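Local structure of imidazolonepropionase (Unidentified, 2Q09) at residues Cys5-Leu10 and Asn401-Leu406; Glu83-Arg88 and Phe291-Glu296; Ala114-Leu119 and Ala158-Glu163; Pro181-Asp186 and Val191-Gln196. The protein catalyses the hydrolytic opening of the imidazolone ring of imidazolone-5-propanoate to give N-formimidoyl-L-glutamate, the third step of histidine degradation. All blocks are in the same frame, centred on the assembly; numbering follows the deposited sequence.

Contact 1: Cys5-Leu10 and Asn401-Leu406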
# COMPACT_ATOMS: atom_id res chain seq x y z
N CYS A 5 22.04 23.48 4.80
CA CYS A 5 21.67 22.28 4.07
C CYS A 5 22.07 22.34 2.59
O CYS A 5 22.12 23.42 2.01
CB CYS A 5 20.16 22.04 4.21
SG CYS A 5 19.20 23.56 4.38
N GLU A 6 22.34 21.18 2.00
CA GLU A 6 22.77 21.11 0.61
C GLU A 6 21.80 21.57 -0.47
O GLU A 6 22.22 22.20 -1.45
CB GLU A 6 23.23 19.68 0.27
CG GLU A 6 22.34 18.56 0.81
CD GLU A 6 22.81 18.05 2.15
OE1 GLU A 6 23.04 18.88 3.05
OE2 GLU A 6 22.94 16.82 2.31
N ARG A 7 20.52 21.27 -0.31
CA ARG A 7 19.54 21.64 -1.32
C ARG A 7 18.40 22.45 -0.71
O ARG A 7 18.00 22.22 0.43
CB ARG A 7 19.00 20.37 -1.98
CG ARG A 7 20.07 19.27 -2.13
CD ARG A 7 19.58 18.06 -2.91
NE ARG A 7 20.65 17.11 -3.16
CZ ARG A 7 21.24 16.36 -2.22
NH1 ARG A 7 20.84 16.45 -0.96
NH2 ARG A 7 22.22 15.53 -2.54
N VAL A 8 17.88 23.40 -1.48
CA VAL A 8 16.79 24.24 -1.00
C VAL A 8 15.77 24.54 -2.09
O VAL A 8 16.12 24.90 -3.22
CB VAL A 8 17.30 25.59 -0.43
CG1 VAL A 8 16.11 26.50 -0.11
CG2 VAL A 8 18.12 25.36 0.81
N TRP A 9 14.50 24.38 -1.74
CA TRP A 9 13.39 24.65 -2.64
C TRP A 9 12.74 25.94 -2.15
O TRP A 9 12.15 25.97 -1.07
CB TRP A 9 12.38 23.50 -2.61
CG TRP A 9 12.80 22.34 -3.43
CD1 TRP A 9 12.39 22.03 -4.69
CD2 TRP A 9 13.79 21.36 -3.09
NE1 TRP A 9 13.06 20.93 -5.16
CE2 TRP A 9 13.94 20.50 -4.19
CE3 TRP A 9 14.58 21.13 -1.95
CZ2 TRP A 9 14.83 19.42 -4.20
CZ3 TRP A 9 15.47 20.06 -1.96
CH2 TRP A 9 15.59 19.23 -3.07
N LEU A 10 12.87 27.00 -2.93
CA LEU A 10 12.30 28.28 -2.55
C LEU A 10 10.87 28.47 -3.05
O LEU A 10 10.47 27.90 -4.07
CB LEU A 10 13.16 29.43 -3.09
CG LEU A 10 14.58 29.58 -2.53
CD1 LEU A 10 15.33 30.63 -3.33
CD2 LEU A 10 14.51 29.97 -1.06
N ASN A 401 14.27 10.96 -0.67
CA ASN A 401 15.47 10.99 0.15
C ASN A 401 16.31 12.23 -0.15
O ASN A 401 17.54 12.19 -0.14
CB ASN A 401 16.31 9.73 -0.06
CG ASN A 401 17.22 9.44 1.13
OD1 ASN A 401 18.44 9.47 1.03
ND2 ASN A 401 16.60 9.17 2.28
N GLY A 402 15.62 13.33 -0.45
CA GLY A 402 16.31 14.58 -0.75
C GLY A 402 16.86 14.74 -2.15
O GLY A 402 17.48 15.76 -2.44
N GLU A 403 16.64 13.76 -3.03
CA GLU A 403 17.17 13.89 -4.39
C GLU A 403 16.09 13.90 -5.46
O GLU A 403 15.13 13.14 -5.40
CB GLU A 403 18.17 12.77 -4.68
CG GLU A 403 19.37 12.78 -3.76
CD GLU A 403 20.64 12.37 -4.47
OE1 GLU A 403 21.05 13.09 -5.41
OE2 GLU A 403 21.22 11.34 -4.10
N GLU A 404 16.28 14.77 -6.45
CA GLU A 404 15.34 14.89 -7.57
C GLU A 404 15.33 13.58 -8.34
O GLU A 404 16.38 12.97 -8.56
CB GLU A 404 15.76 16.04 -8.49
CG GLU A 404 14.92 16.16 -9.75
CD GLU A 404 13.47 16.48 -9.44
OE1 GLU A 404 13.17 17.62 -9.04
OE2 GLU A 404 12.62 15.58 -9.60
N THR A 405 14.15 13.14 -8.77
CA THR A 405 14.04 11.88 -9.50
C THR A 405 13.44 11.95 -10.91
O THR A 405 13.41 10.94 -11.61
CB THR A 405 13.21 10.84 -8.72
OG1 THR A 405 11.85 11.27 -8.66
CG2 THR A 405 13.76 10.68 -7.31
N LEU A 406 12.94 13.11 -11.33
CA LEU A 406 12.38 13.16 -12.68
C LEU A 406 13.50 13.12 -13.71
O LEU A 406 13.32 12.57 -14.79
CB LEU A 406 11.50 14.40 -12.89
CG LEU A 406 10.11 14.34 -12.24
CD1 LEU A 406 9.40 13.03 -12.58
CD2 LEU A 406 10.29 14.44 -10.76
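In the small beta domain that both chain ends build beside the barrel, Arg-7 and Trp-9 of strand 7-10 face the hairpin turn at Gly-402 and the following Glu-403. The carbonyl O of Gly-402 is the common point: CD of Arg-7 stands 3.1 Å from Gly-402 O, and the rim of the Trp-9 indole meets it near the ring plane, CH2 lying 4.0 Å from Gly-402 O. Although NE of Arg-7 is also 3.5 Å from Gly-402 O, the guanidinium makes no hydrogen bond there; the contact is one of packing and charge. Arg-7 runs extended from CG to NE, carrying its guanidinium alongside the turn. CG of Glu-403 then lies over one face, toward the rim, and NH2 of Arg-7 is 3.9 Å from Glu-403 OE1. That salt bridge is long, and with the oxygen well out of the guanidinium plane it is electrostatic only. Glu-6 OE2, at a similarly long 3.9 Å from Arg-7 NH1, completes the charge network. Replacing Arg-7 by alanine removes the guanidinium and is likely to leave the Glu-403 carboxylate without its positive mate and open a gap beside the Gly-402 carbonyl. Gly-402 has phi 81°, where a side chain would collide with the preceding carbonyl. Around the contact, strand 7-10 is bonded through its backbone to strand 30-35, at Val-34 and Leu-32, while Trp-9 packs on Ser-397 and Val-399 of strand 395-400 and meets the ring of Phe-375 edge-to-face, joining the two layers.

Contact 2: Glu83-Arg88 and Phe291-Glu296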
# COMPACT_ATOMS: atom_id res chain seq x y z
N GLU A 83 -8.59 -12.95 -20.27
CA GLU A 83 -9.40 -13.88 -21.05
C GLU A 83 -10.46 -14.53 -20.19
O GLU A 83 -11.60 -14.74 -20.62
CB GLU A 83 -8.51 -14.94 -21.70
CG GLU A 83 -7.80 -14.42 -22.93
CD GLU A 83 -6.78 -15.40 -23.47
OE1 GLU A 83 -5.68 -15.50 -22.87
OE2 GLU A 83 -7.06 -16.05 -24.49
N GLU A 84 -10.08 -14.87 -18.97
CA GLU A 84 -11.00 -15.47 -18.02
C GLU A 84 -12.15 -14.49 -17.76
O GLU A 84 -13.32 -14.89 -17.69
CB GLU A 84 -10.25 -15.77 -16.72
CG GLU A 84 -11.09 -16.38 -15.64
CD GLU A 84 -10.33 -16.45 -14.33
OE1 GLU A 84 -9.17 -16.94 -14.34
OE2 GLU A 84 -10.89 -16.02 -13.31
N PHE A 85 -11.80 -13.21 -17.60
CA PHE A 85 -12.80 -12.17 -17.35
C PHE A 85 -13.77 -12.10 -18.53
O PHE A 85 -14.99 -12.04 -18.36
CB PHE A 85 -12.11 -10.81 -17.19
CG PHE A 85 -13.05 -9.67 -16.97
CD1 PHE A 85 -13.82 -9.60 -15.81
CD2 PHE A 85 -13.17 -8.65 -17.91
CE1 PHE A 85 -14.70 -8.53 -15.58
CE2 PHE A 85 -14.05 -7.58 -17.70
CZ PHE A 85 -14.82 -7.52 -16.53
N GLU A 86 -13.21 -12.09 -19.73
CA GLU A 86 -14.01 -12.04 -20.95
C GLU A 86 -15.01 -13.19 -20.98
O GLU A 86 -16.19 -12.99 -21.26
CB GLU A 86 -13.09 -12.11 -22.17
CG GLU A 86 -13.85 -12.17 -23.48
CD GLU A 86 -12.98 -11.77 -24.65
OE1 GLU A 86 -12.07 -12.54 -25.03
OE2 GLU A 86 -13.22 -10.67 -25.19
N LEU A 87 -14.54 -14.40 -20.68
CA LEU A 87 -15.41 -15.57 -20.68
C LEU A 87 -16.57 -15.40 -19.71
O LEU A 87 -17.70 -15.77 -20.01
CB LEU A 87 -14.62 -16.83 -20.31
CG LEU A 87 -13.66 -17.34 -21.37
CD1 LEU A 87 -13.01 -18.63 -20.87
CD2 LEU A 87 -14.40 -17.60 -22.68
N ARG A 88 -16.27 -14.84 -18.53
CA ARG A 88 -17.29 -14.60 -17.53
C ARG A 88 -18.31 -13.59 -18.04
O ARG A 88 -19.51 -13.76 -17.85
CB ARG A 88 -16.68 -14.06 -16.25
CG ARG A 88 -16.03 -15.09 -15.36
CD ARG A 88 -15.68 -14.41 -14.06
NE ARG A 88 -15.47 -15.36 -12.97
CZ ARG A 88 -15.55 -15.04 -11.69
NH1 ARG A 88 -15.86 -13.80 -11.34
NH2 ARG A 88 -15.34 -15.95 -10.76
N PHE A 291 -13.49 -3.27 -4.45
CA PHE A 291 -14.91 -3.17 -4.16
C PHE A 291 -15.64 -2.91 -5.49
O PHE A 291 -16.69 -3.51 -5.79
CB PHE A 291 -15.15 -2.02 -3.19
CG PHE A 291 -16.59 -1.76 -2.89
CD1 PHE A 291 -17.26 -2.49 -1.92
CD2 PHE A 291 -17.29 -0.78 -3.60
CE1 PHE A 291 -18.60 -2.26 -1.65
CE2 PHE A 291 -18.65 -0.55 -3.34
CZ PHE A 291 -19.30 -1.29 -2.36
N TYR A 292 -15.09 -1.99 -6.27
CA TYR A 292 -15.64 -1.62 -7.58
C TYR A 292 -15.65 -2.81 -8.56
O TYR A 292 -16.70 -3.21 -9.08
CB TYR A 292 -14.80 -0.49 -8.19
CG TYR A 292 -14.76 -0.47 -9.70
CD1 TYR A 292 -15.82 0.06 -10.45
CD2 TYR A 292 -13.68 -1.02 -10.39
CE1 TYR A 292 -15.80 0.04 -11.85
CE2 TYR A 292 -13.65 -1.05 -11.79
CZ TYR A 292 -14.71 -0.52 -12.51
OH TYR A 292 -14.68 -0.57 -13.88
N PHE A 293 -14.47 -3.36 -8.80
CA PHE A 293 -14.30 -4.45 -9.75
C PHE A 293 -15.08 -5.72 -9.41
O PHE A 293 -15.60 -6.39 -10.31
CB PHE A 293 -12.82 -4.78 -9.91
CG PHE A 293 -12.50 -5.47 -11.20
CD1 PHE A 293 -12.76 -4.85 -12.42
CD2 PHE A 293 -11.92 -6.74 -11.20
CE1 PHE A 293 -12.48 -5.49 -13.62
CE2 PHE A 293 -11.64 -7.39 -12.39
CZ PHE A 293 -11.91 -6.76 -13.61
N LEU A 294 -15.17 -6.04 -8.12
CA LEU A 294 -15.90 -7.23 -7.69
C LEU A 294 -17.41 -6.96 -7.68
O LEU A 294 -18.21 -7.87 -7.44
CB LEU A 294 -15.44 -7.67 -6.30
CG LEU A 294 -14.09 -8.40 -6.25
CD1 LEU A 294 -13.64 -8.56 -4.80
CD2 LEU A 294 -14.24 -9.77 -6.91
N LYS A 295 -17.79 -5.71 -7.94
CA LYS A 295 -19.20 -5.32 -7.96
C LYS A 295 -19.89 -5.61 -6.63
O LYS A 295 -21.06 -5.99 -6.57
CB LYS A 295 -19.92 -6.05 -9.10
CG LYS A 295 -19.30 -5.76 -10.48
CD LYS A 295 -19.94 -6.59 -11.59
CE LYS A 295 -19.61 -8.08 -11.44
NZ LYS A 295 -20.19 -8.88 -12.55
N GLU A 296 -19.15 -5.39 -5.55
CA GLU A 296 -19.64 -5.62 -4.20
C GLU A 296 -20.71 -4.58 -3.85
O GLU A 296 -20.75 -3.50 -4.44
CB GLU A 296 -18.46 -5.53 -3.22
CG GLU A 296 -18.84 -5.71 -1.75
CD GLU A 296 -19.44 -7.07 -1.46
OE1 GLU A 296 -18.73 -8.08 -1.64
OE2 GLU A 296 -20.62 -7.12 -1.05
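Phe-85 and Phe-293 both place CG opposite the backbone N, with chi1 178° and -157°, and these settings send the two rings from opposite directions toward each other between helix 82-89 and the turn of chain around Phe-293. Of the Phe-293 ring CZ alone touches: it sits over one face of the Phe-85 ring, offset toward that ring's rim, 3.8 Å from CE1 and 4.1 Å from CD1 of Phe-85. The planes are inclined by 29° and the ring centroids are 5.3 Å apart, which makes a strongly displaced, roughly parallel pair with little ring-over-ring area. Behind Phe-293 the helix closes in a Schellman motif: Lys-295 turns to positive phi, its N bonds to Tyr-292 O, and Glu-296 N reaches Phe-291 O at 3.1 Å. Phe-293 also touches Pro-324, and its side chain is about 5 Å from that of Thr-322, which lines the pocket of the bound inhibitor, and about 9 Å from the inhibitor itself. With apolar contact between one ring atom of Phe-293 and the offset face of Phe-85, and no polar bond across, this small surface contact, 80 Å² buried in all, rests on carbon-carbon contact alone.

Contact 3: Ala114-Leu119 and Ala158-Glu163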
# COMPACT_ATOMS: atom_id res chain seq x y z
N ALA A 114 7.09 -18.24 -14.03
CA ALA A 114 7.87 -17.09 -14.46
C ALA A 114 9.20 -17.07 -13.72
O ALA A 114 9.26 -17.42 -12.54
CB ALA A 114 7.10 -15.79 -14.20
N SER A 115 10.25 -16.64 -14.40
CA SER A 115 11.56 -16.55 -13.76
C SER A 115 11.61 -15.26 -12.96
O SER A 115 10.82 -14.34 -13.20
CB SER A 115 12.68 -16.52 -14.81
OG SER A 115 12.70 -15.27 -15.48
N GLU A 116 12.54 -15.19 -12.01
CA GLU A 116 12.70 -14.00 -11.19
C GLU A 116 12.96 -12.79 -12.10
O GLU A 116 12.39 -11.72 -11.89
CB GLU A 116 13.87 -14.17 -10.22
CG GLU A 116 13.95 -13.05 -9.19
CD GLU A 116 15.10 -13.22 -8.22
OE1 GLU A 116 15.19 -14.29 -7.58
OE2 GLU A 116 15.92 -12.29 -8.11
N ASP A 117 13.81 -12.98 -13.11
CA ASP A 117 14.12 -11.89 -14.04
C ASP A 117 12.88 -11.46 -14.83
O ASP A 117 12.73 -10.28 -15.14
CB ASP A 117 15.22 -12.29 -15.04
CG ASP A 117 16.58 -12.44 -14.39
OD1 ASP A 117 16.79 -11.87 -13.30
OD2 ASP A 117 17.44 -13.12 -14.98
N GLN A 118 12.03 -12.42 -15.18
CA GLN A 118 10.81 -12.12 -15.94
C GLN A 118 9.80 -11.32 -15.09
O GLN A 118 9.16 -10.40 -15.59
CB GLN A 118 10.14 -13.40 -16.43
CG GLN A 118 10.86 -14.10 -17.58
CD GLN A 118 10.19 -15.40 -18.01
OE1 GLN A 118 9.96 -16.28 -17.19
NE2 GLN A 118 9.90 -15.52 -19.30
N LEU A 119 9.65 -11.69 -13.82
CA LEU A 119 8.72 -10.97 -12.94
C LEU A 119 9.17 -9.53 -12.75
O LEU A 119 8.35 -8.62 -12.69
CB LEU A 119 8.64 -11.67 -11.58
CG LEU A 119 7.93 -13.03 -11.57
CD1 LEU A 119 8.04 -13.64 -10.19
CD2 LEU A 119 6.47 -12.87 -11.98
N ALA A 158 10.85 -7.73 -5.46
CA ALA A 158 10.42 -6.49 -4.82
C ALA A 158 11.65 -5.67 -4.40
O ALA A 158 11.73 -4.47 -4.68
CB ALA A 158 9.53 -6.79 -3.62
N ARG A 159 12.61 -6.31 -3.73
CA ARG A 159 13.83 -5.62 -3.32
C ARG A 159 14.54 -5.08 -4.56
O ARG A 159 15.08 -3.98 -4.52
CB ARG A 159 14.79 -6.57 -2.59
CG ARG A 159 14.33 -7.04 -1.22
CD ARG A 159 14.16 -5.90 -0.21
NE ARG A 159 13.90 -6.44 1.13
CZ ARG A 159 13.23 -5.81 2.09
NH1 ARG A 159 12.73 -4.60 1.88
NH2 ARG A 159 13.04 -6.41 3.26
N ARG A 160 14.57 -5.86 -5.64
CA ARG A 160 15.22 -5.44 -6.88
C ARG A 160 14.59 -4.16 -7.43
O ARG A 160 15.29 -3.27 -7.93
CB ARG A 160 15.14 -6.53 -7.95
CG ARG A 160 16.37 -7.38 -8.07
CD ARG A 160 16.16 -8.55 -9.03
NE ARG A 160 16.40 -8.22 -10.43
CZ ARG A 160 16.27 -9.11 -11.41
NH1 ARG A 160 15.91 -10.37 -11.14
NH2 ARG A 160 16.52 -8.76 -12.67
N LEU A 161 13.27 -4.08 -7.36
CA LEU A 161 12.56 -2.91 -7.87
C LEU A 161 12.95 -1.68 -7.06
O LEU A 161 13.17 -0.60 -7.63
CB LEU A 161 11.05 -3.14 -7.79
CG LEU A 161 10.54 -4.24 -8.73
CD1 LEU A 161 9.12 -4.64 -8.36
CD2 LEU A 161 10.62 -3.74 -10.17
N GLY A 162 13.06 -1.84 -5.75
CA GLY A 162 13.43 -0.74 -4.88
C GLY A 162 14.85 -0.27 -5.12
O GLY A 162 15.19 0.88 -4.84
N GLU A 163 15.69 -1.15 -5.65
CA GLU A 163 17.08 -0.80 -5.92
C GLU A 163 17.24 -0.19 -7.31
O GLU A 163 18.06 0.70 -7.52
CB GLU A 163 17.97 -2.04 -5.81
CG GLU A 163 18.26 -2.47 -4.39
CD GLU A 163 19.00 -1.41 -3.60
OE1 GLU A 163 18.36 -0.42 -3.18
OE2 GLU A 163 20.23 -1.55 -3.43
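The Arg-160 guanidinium meets two carboxylates at its edge, near its plane: OD1 of Asp-117, slightly tilted out of that plane, and OE2 of Glu-116. Outside the two segments, Phe-120 adds a cation-pi contact to the same group. OD1 of Asp-117 takes two donors. It is 2.8 Å from NH1 of Arg-160, with an N-H...O angle of 143°, and 3.2 Å from NH2 of Arg-160 in a weak bond. The carboxylate plane stands 88° from the guanidinium plane, and one carboxylate oxygen accepts from both terminal nitrogens, so this is not a two-oxygen bidentate pair. Glu-116 comes in extended, with CG opposite its backbone N, and places OE2 3.6 Å from Arg-160 NH1 in a looser salt bridge; its other oxygen, OE1, has a stronger partner in Arg-156. A bend at chi3 of Arg-160, 85°, turns the end of the chain to where both acids can reach it. With a leucine instead of Arg-160, the Asp-117 carboxylate is likely to lose its cationic partner, and Phe-120 its cation-pi mate. The acids stand in the first turn of helix 116-133, which is opened by a capping box: Gln-118 N bonds to Ser-115 OG at 2.9 Å, and Ser-115 N returns to Gln-118 OE1 at 2.8 Å. Leu-161 packs separately on Phe-120, Ala-123 and Leu-124 of helix 116-133. The arrangement is an interhelical salt-bridge network between helices 116-133 and 148-164, neighbours in the outer helical layer of the amidohydrolase TIM barrel.

Contact 4: Pro181-Asp186 and Val191-Gln196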
# COMPACT_ATOMS: atom_id res chain seq x y z
N PRO A 181 -2.27 -26.08 -4.40
CA PRO A 181 -2.83 -27.35 -4.86
C PRO A 181 -2.24 -28.56 -4.14
O PRO A 181 -2.95 -29.51 -3.80
CB PRO A 181 -2.49 -27.36 -6.35
CG PRO A 181 -2.52 -25.91 -6.70
CD PRO A 181 -1.79 -25.28 -5.54
N GLU A 182 -0.93 -28.52 -3.91
CA GLU A 182 -0.23 -29.62 -3.26
C GLU A 182 -0.69 -29.88 -1.82
O GLU A 182 -0.43 -30.95 -1.28
CB GLU A 182 1.28 -29.35 -3.27
CG GLU A 182 1.90 -29.19 -4.66
CD GLU A 182 1.67 -27.82 -5.28
OE1 GLU A 182 1.30 -26.87 -4.54
OE2 GLU A 182 1.87 -27.68 -6.50
N TYR A 183 -1.37 -28.91 -1.22
CA TYR A 183 -1.85 -29.05 0.16
C TYR A 183 -3.37 -28.99 0.23
O TYR A 183 -3.94 -28.90 1.32
CB TYR A 183 -1.30 -27.92 1.04
CG TYR A 183 0.19 -27.95 1.24
CD1 TYR A 183 0.75 -28.55 2.37
CD2 TYR A 183 1.04 -27.37 0.31
CE1 TYR A 183 2.12 -28.56 2.56
CE2 TYR A 183 2.42 -27.38 0.49
CZ TYR A 183 2.95 -27.97 1.62
OH TYR A 183 4.31 -27.98 1.81
N ARG A 184 -4.02 -29.05 -0.92
CA ARG A 184 -5.48 -28.99 -1.03
C ARG A 184 -6.23 -29.75 0.06
O ARG A 184 -7.22 -29.25 0.60
CB ARG A 184 -5.90 -29.52 -2.40
CG ARG A 184 -7.35 -29.26 -2.77
CD ARG A 184 -7.73 -29.95 -4.08
NE ARG A 184 -6.95 -29.49 -5.24
CZ ARG A 184 -5.80 -30.01 -5.64
NH1 ARG A 184 -5.25 -31.03 -4.98
NH2 ARG A 184 -5.19 -29.53 -6.71
N ASP A 185 -5.77 -30.95 0.39
CA ASP A 185 -6.42 -31.78 1.40
C ASP A 185 -5.78 -31.74 2.78
O ASP A 185 -6.12 -32.53 3.65
CB ASP A 185 -6.49 -33.23 0.91
CG ASP A 185 -7.24 -33.37 -0.39
OD1 ASP A 185 -8.15 -32.55 -0.65
OD2 ASP A 185 -6.94 -34.30 -1.16
N ASP A 186 -4.84 -30.82 2.98
CA ASP A 186 -4.19 -30.71 4.27
C ASP A 186 -3.70 -29.28 4.49
O ASP A 186 -2.50 -29.02 4.58
CB ASP A 186 -3.02 -31.69 4.37
CG ASP A 186 -2.60 -31.93 5.80
OD1 ASP A 186 -2.99 -31.13 6.68
OD2 ASP A 186 -1.88 -32.92 6.05
N VAL A 191 0.09 -24.44 6.59
CA VAL A 191 0.31 -23.46 7.64
C VAL A 191 1.61 -23.78 8.38
O VAL A 191 2.39 -22.87 8.70
CB VAL A 191 -0.87 -23.43 8.64
CG1 VAL A 191 -0.56 -22.48 9.79
CG2 VAL A 191 -2.14 -22.97 7.92
N GLU A 192 1.87 -25.06 8.65
CA GLU A 192 3.10 -25.44 9.33
C GLU A 192 4.32 -25.04 8.51
O GLU A 192 5.33 -24.58 9.05
CB GLU A 192 3.14 -26.94 9.59
CG GLU A 192 2.60 -27.36 10.95
CD GLU A 192 2.85 -28.83 11.26
OE1 GLU A 192 2.55 -29.26 12.39
OE2 GLU A 192 3.36 -29.55 10.37
N THR A 193 4.24 -25.23 7.20
CA THR A 193 5.33 -24.90 6.30
C THR A 193 5.67 -23.41 6.37
O THR A 193 6.84 -23.03 6.43
CB THR A 193 4.97 -25.25 4.85
OG1 THR A 193 4.82 -26.67 4.73
CG2 THR A 193 6.06 -24.76 3.89
N ILE A 194 4.64 -22.57 6.35
CA ILE A 194 4.81 -21.13 6.42
C ILE A 194 5.49 -20.74 7.72
O ILE A 194 6.45 -19.96 7.73
CB ILE A 194 3.43 -20.40 6.36
CG1 ILE A 194 2.73 -20.69 5.03
CG2 ILE A 194 3.62 -18.90 6.52
CD1 ILE A 194 1.33 -20.10 4.92
N CYS A 195 4.98 -21.28 8.82
CA CYS A 195 5.51 -20.98 10.14
C CYS A 195 6.90 -21.54 10.43
O CYS A 195 7.74 -20.87 11.01
CB CYS A 195 4.53 -21.48 11.21
SG CYS A 195 2.89 -20.71 11.15
N GLN A 196 7.15 -22.78 10.01
CA GLN A 196 8.43 -23.41 10.31
C GLN A 196 9.51 -23.30 9.24
O GLN A 196 10.68 -23.55 9.52
CB GLN A 196 8.21 -24.88 10.63
CG GLN A 196 7.45 -25.13 11.92
CD GLN A 196 6.98 -26.56 12.04
OE1 GLN A 196 7.70 -27.49 11.70
NE2 GLN A 196 5.77 -26.74 12.54
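Segment 181-186 meets Thr-193 of the helix that follows it through a single side chain, that of Tyr-183. Pro-181 starts a short 3-10 turn, in which Arg-184 N bonds to Pro-181 O at 3.1 Å. Next, Glu-182 is tied by a salt bridge to Arg-112. Tyr-183 ends the turn, and its ring leaves with CG beside the backbone N (chi1 -66°), which carries the hydroxyl, rather than the body of the ring, to Thr-193. Its OH lies 3.2 Å from Thr-193 OG1, whereas ring atoms CE1 and CZ of Tyr-183 stay 3.9 Å from Thr-193 OG1. The Thr-193 OG1 hydroxyl is hydrogen-bonded to the Ser-189 carbonyl, one turn back in its helix. The Tyr-183 ring meets that of Trp-190 at an interplanar angle of about 50°. Beyond Tyr-183 a type I beta turn runs through Arg-184 and Asp-185 and closes with Asp-186 N bonding to Tyr-183 O at 2.7 Å. Asp-186 then takes the N-cap position, its OD1 accepting a weak bond from Ser-189 N. The whole is a loop folding back on the helix it leads into: a strand-to-helix connection of the TIM barrel, between strand 168-176 and helix 187-204.

Contact 1 alone is partly buried and lies in the beta domain, bringing together the two ends of the chain, whereas contacts 2, 3 and 4 are surface contacts of the barrel region. Contact 1 closes a loop holding the rest, and its centre is about 43 Å from that of contact 2. No two contacts share an element. Their chemistry varies with setting: long, charge-only pairing beside a glycine turn in contact 1, an offset aromatic pair near the inhibitor pocket in contact 2, a short salt bridge between barrel helices in contact 3, and a hydroxyl pair within a single loop-helix unit in contact 4. Contacts 3 and 4 follow in series, nearest atoms about 13 Å apart.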